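Local coordinates for glucosamine-6-phosphate deaminase (Thermotoga maritima, PDB 1J5X), which is a SIS-domain family protein, with parallel beta sheets flanked by helices, at residues Asp213-Leu218 / Gly261-Met266. Residues are numbered along the deposited sequence; the frame is centred on the assembly and turned at random.
Sequences DHFVFL and GTLVFM
Phe217 turns the edge of its ring toward the face of Phe265 in an offset edge-to-face pair, with the planes at 72° and the centroids 5.7 Å apart. The two side chains run side by side, and Phe217 CD1 lies 3.6 Å from Phe265 CB. On the same face the Phe215 ring meets Leu263 obliquely, with Phe215 CE1 3.8 Å from Leu263 CD2. Helix 313-326 packs on this apolar layer through Leu318, and helix 222-238 touches both Phe215 and Phe217.

The other face begins with a polar pair. His214 has CG anti to its backbone N (chi1 178°), which lays the ring alongside Thr262. His214 ND1 and Thr262 OG1 share a hydrogen bond of 3.0 Å near the ring plane. NE2 is hydrogen-bonded to Glu243 OE2. The Lys259 carbonyl in turn positions the Thr262 hydroxyl. Further along, the Leu218 side chain slants across Val264, with Leu218 CD1 3.9 Å from Val264 CG1.

The strands are the central pair of a four-stranded parallel sheet. Leu263, Val216 and Phe265 each use both N-H and C=O across the pair, as in Leu263 N to His214 O (2.7 Å). Partners at both ring nitrogens fix the His214 ring's rotation, and Glu243 would probably favour a protonated imidazole.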
ATOM      1  N   ASP A 213     -18.945   4.815 -10.857  1.00 26.49           N
ATOM      2  CA  ASP A 213     -18.951   5.371  -9.518  1.00 27.85           C
ATOM      3  C   ASP A 213     -18.839   4.315  -8.419  1.00 27.07           C
ATOM      4  O   ASP A 213     -19.186   4.587  -7.273  1.00 28.83           O
ATOM      5  CB  ASP A 213     -20.218   6.186  -9.271  1.00 35.03           C
ATOM      6  CG  ASP A 213     -20.178   7.512  -9.951  1.00 40.95           C
ATOM      7  OD1 ASP A 213     -19.361   8.385  -9.578  1.00 41.76           O
ATOM      8  OD2 ASP A 213     -20.975   7.682 -10.896  1.00 50.88           O
ATOM      9  N   HIS A 214     -18.382   3.127  -8.784  1.00 26.57           N
ATOM     10  CA  HIS A 214     -18.211   2.016  -7.819  1.00 25.72           C
ATOM     11  C   HIS A 214     -16.897   1.349  -8.224  1.00 25.38           C
ATOM     12  O   HIS A 214     -16.852   0.688  -9.287  1.00 23.97           O
ATOM     13  CB  HIS A 214     -19.305   1.003  -7.996  1.00 24.44           C
ATOM     14  CG  HIS A 214     -19.170  -0.178  -7.094  1.00 22.07           C
ATOM     15  ND1 HIS A 214     -19.765  -1.381  -7.364  1.00 23.71           N
ATOM     16  CD2 HIS A 214     -18.494  -0.340  -5.933  1.00 21.88           C
ATOM     17  CE1 HIS A 214     -19.466  -2.248  -6.407  1.00 24.63           C
ATOM     18  NE2 HIS A 214     -18.697  -1.639  -5.529  1.00 22.00           N
ATOM     19  N   PHE A 215     -15.870   1.529  -7.393  1.00 23.66           N
ATOM     20  CA  PHE A 215     -14.553   0.929  -7.685  1.00 23.27           C
ATOM     21  C   PHE A 215     -14.309  -0.292  -6.780  1.00 24.32           C
ATOM     22  O   PHE A 215     -14.503  -0.205  -5.549  1.00 22.34           O
ATOM     23  CB  PHE A 215     -13.444   1.931  -7.416  1.00 22.75           C
ATOM     24  CG  PHE A 215     -13.484   3.172  -8.285  1.00 20.11           C
ATOM     25  CD1 PHE A 215     -14.299   3.230  -9.418  1.00 23.24           C
ATOM     26  CD2 PHE A 215     -12.697   4.242  -7.971  1.00 20.21           C
ATOM     27  CE1 PHE A 215     -14.300   4.393 -10.211  1.00 24.02           C
ATOM     28  CE2 PHE A 215     -12.676   5.415  -8.754  1.00 23.90           C
ATOM     29  CZ  PHE A 215     -13.488   5.480  -9.870  1.00 20.92           C
ATOM     30  N   VAL A 216     -13.804  -1.380  -7.375  1.00 20.82           N
ATOM     31  CA  VAL A 216     -13.538  -2.629  -6.646  1.00 22.06           C
ATOM     32  C   VAL A 216     -12.078  -2.983  -6.952  1.00 22.94           C
ATOM     33  O   VAL A 216     -11.682  -2.934  -8.131  1.00 21.58           O
ATOM     34  CB  VAL A 216     -14.476  -3.719  -7.169  1.00 22.65           C
ATOM     35  CG1 VAL A 216     -14.147  -5.095  -6.572  1.00 23.69           C
ATOM     36  CG2 VAL A 216     -15.960  -3.326  -6.868  1.00 19.08           C
ATOM     37  N   PHE A 217     -11.283  -3.268  -5.916  1.00 17.46           N
ATOM     38  CA  PHE A 217      -9.863  -3.621  -6.065  1.00 20.02           C
ATOM     39  C   PHE A 217      -9.666  -5.052  -5.583  1.00 17.68           C
ATOM     40  O   PHE A 217      -9.945  -5.379  -4.428  1.00 17.73           O
ATOM     41  CB  PHE A 217      -9.062  -2.585  -5.288  1.00 21.41           C
ATOM     42  CG  PHE A 217      -9.233  -1.199  -5.862  1.00 21.70           C
ATOM     43  CD1 PHE A 217      -8.474  -0.833  -6.958  1.00 20.33           C
ATOM     44  CD2 PHE A 217     -10.177  -0.292  -5.340  1.00 21.05           C
ATOM     45  CE1 PHE A 217      -8.601   0.436  -7.562  1.00 23.02           C
ATOM     46  CE2 PHE A 217     -10.342   0.991  -5.931  1.00 23.68           C
ATOM     47  CZ  PHE A 217      -9.545   1.355  -7.035  1.00 18.47           C
ATOM     48  N   LEU A 218      -9.193  -5.932  -6.478  1.00 17.78           N
ATOM     49  CA  LEU A 218      -9.060  -7.343  -6.140  1.00 14.97           C
ATOM     50  C   LEU A 218      -7.619  -7.796  -6.185  1.00 15.99           C
ATOM     51  O   LEU A 218      -6.911  -7.435  -7.114  1.00 14.99           O
ATOM     52  CB  LEU A 218      -9.872  -8.179  -7.149  1.00 16.19           C
ATOM     53  CG  LEU A 218     -11.382  -7.927  -7.312  1.00 18.58           C
ATOM     54  CD1 LEU A 218     -11.995  -9.056  -8.237  1.00 18.80           C
ATOM     55  CD2 LEU A 218     -12.051  -8.030  -5.890  1.00 17.39           C
ATOM     56  N   GLY A 261     -21.185   0.668 -14.387  1.00 28.94           N
ATOM     57  CA  GLY A 261     -20.761   1.699 -13.470  1.00 28.34           C
ATOM     58  C   GLY A 261     -19.729   1.131 -12.492  1.00 26.56           C
ATOM     59  O   GLY A 261     -18.997   1.871 -11.865  1.00 25.67           O
ATOM     60  N   THR A 262     -19.683  -0.186 -12.371  1.00 25.90           N
ATOM     61  CA  THR A 262     -18.686  -0.789 -11.482  1.00 25.78           C
ATOM     62  C   THR A 262     -17.385  -0.924 -12.270  1.00 25.27           C
ATOM     63  O   THR A 262     -17.406  -1.414 -13.393  1.00 26.41           O
ATOM     64  CB  THR A 262     -19.099  -2.181 -11.033  1.00 27.34           C
ATOM     65  OG1 THR A 262     -20.305  -2.088 -10.265  1.00 30.92           O
ATOM     66  CG2 THR A 262     -17.990  -2.807 -10.178  1.00 27.91           C
ATOM     67  N   LEU A 263     -16.284  -0.489 -11.678  1.00 22.91           N
ATOM     68  CA  LEU A 263     -14.950  -0.570 -12.294  1.00 23.24           C
ATOM     69  C   LEU A 263     -14.103  -1.480 -11.382  1.00 24.40           C
ATOM     70  O   LEU A 263     -13.974  -1.194 -10.197  1.00 25.03           O
ATOM     71  CB  LEU A 263     -14.297   0.821 -12.359  1.00 22.91           C
ATOM     72  CG  LEU A 263     -12.834   0.941 -12.868  1.00 23.80           C
ATOM     73  CD1 LEU A 263     -12.746   0.397 -14.282  1.00 23.12           C
ATOM     74  CD2 LEU A 263     -12.353   2.363 -12.828  1.00 23.88           C
ATOM     75  N   VAL A 264     -13.522  -2.545 -11.954  1.00 22.73           N
ATOM     76  CA  VAL A 264     -12.718  -3.483 -11.165  1.00 22.02           C
ATOM     77  C   VAL A 264     -11.243  -3.406 -11.573  1.00 22.48           C
ATOM     78  O   VAL A 264     -10.946  -3.444 -12.765  1.00 22.68           O
ATOM     79  CB  VAL A 264     -13.217  -4.931 -11.401  1.00 23.58           C
ATOM     80  CG1 VAL A 264     -12.388  -5.940 -10.529  1.00 20.88           C
ATOM     81  CG2 VAL A 264     -14.710  -5.035 -11.096  1.00 20.66           C
ATOM     82  N   PHE A 265     -10.314  -3.286 -10.612  1.00 17.97           N
ATOM     83  CA  PHE A 265      -8.883  -3.310 -10.932  1.00 20.44           C
ATOM     84  C   PHE A 265      -8.445  -4.593 -10.267  1.00 22.23           C
ATOM     85  O   PHE A 265      -8.569  -4.752  -9.043  1.00 19.39           O
ATOM     86  CB  PHE A 265      -8.121  -2.173 -10.304  1.00 19.99           C
ATOM     87  CG  PHE A 265      -7.982  -0.966 -11.191  1.00 21.60           C
ATOM     88  CD1 PHE A 265      -9.007  -0.611 -12.078  1.00 21.64           C
ATOM     89  CD2 PHE A 265      -6.887  -0.132 -11.075  1.00 22.82           C
ATOM     90  CE1 PHE A 265      -8.907   0.597 -12.848  1.00 19.86           C
ATOM     91  CE2 PHE A 265      -6.796   1.087 -11.855  1.00 24.16           C
ATOM     92  CZ  PHE A 265      -7.831   1.406 -12.727  1.00 20.75           C
HETATM   93  N   MSE A 266      -7.986  -5.529 -11.079  1.00 21.07           N
HETATM   94  CA  MSE A 266      -7.602  -6.825 -10.617  1.00 21.99           C
HETATM   95  C   MSE A 266      -6.076  -6.978 -10.686  1.00 21.38           C
HETATM   96  O   MSE A 266      -5.472  -6.801 -11.763  1.00 19.16           O
HETATM   97  CB  MSE A 266      -8.277  -7.876 -11.506  1.00 21.80           C
HETATM   98  CG  MSE A 266      -8.003  -9.306 -11.042  1.00 28.12           C
HETATM   99 SE   MSE A 266      -8.948 -10.624 -12.176  1.00 40.30          SE
HETATM  100  CE  MSE A 266     -10.413  -9.542 -12.758  1.00 24.74           C
TER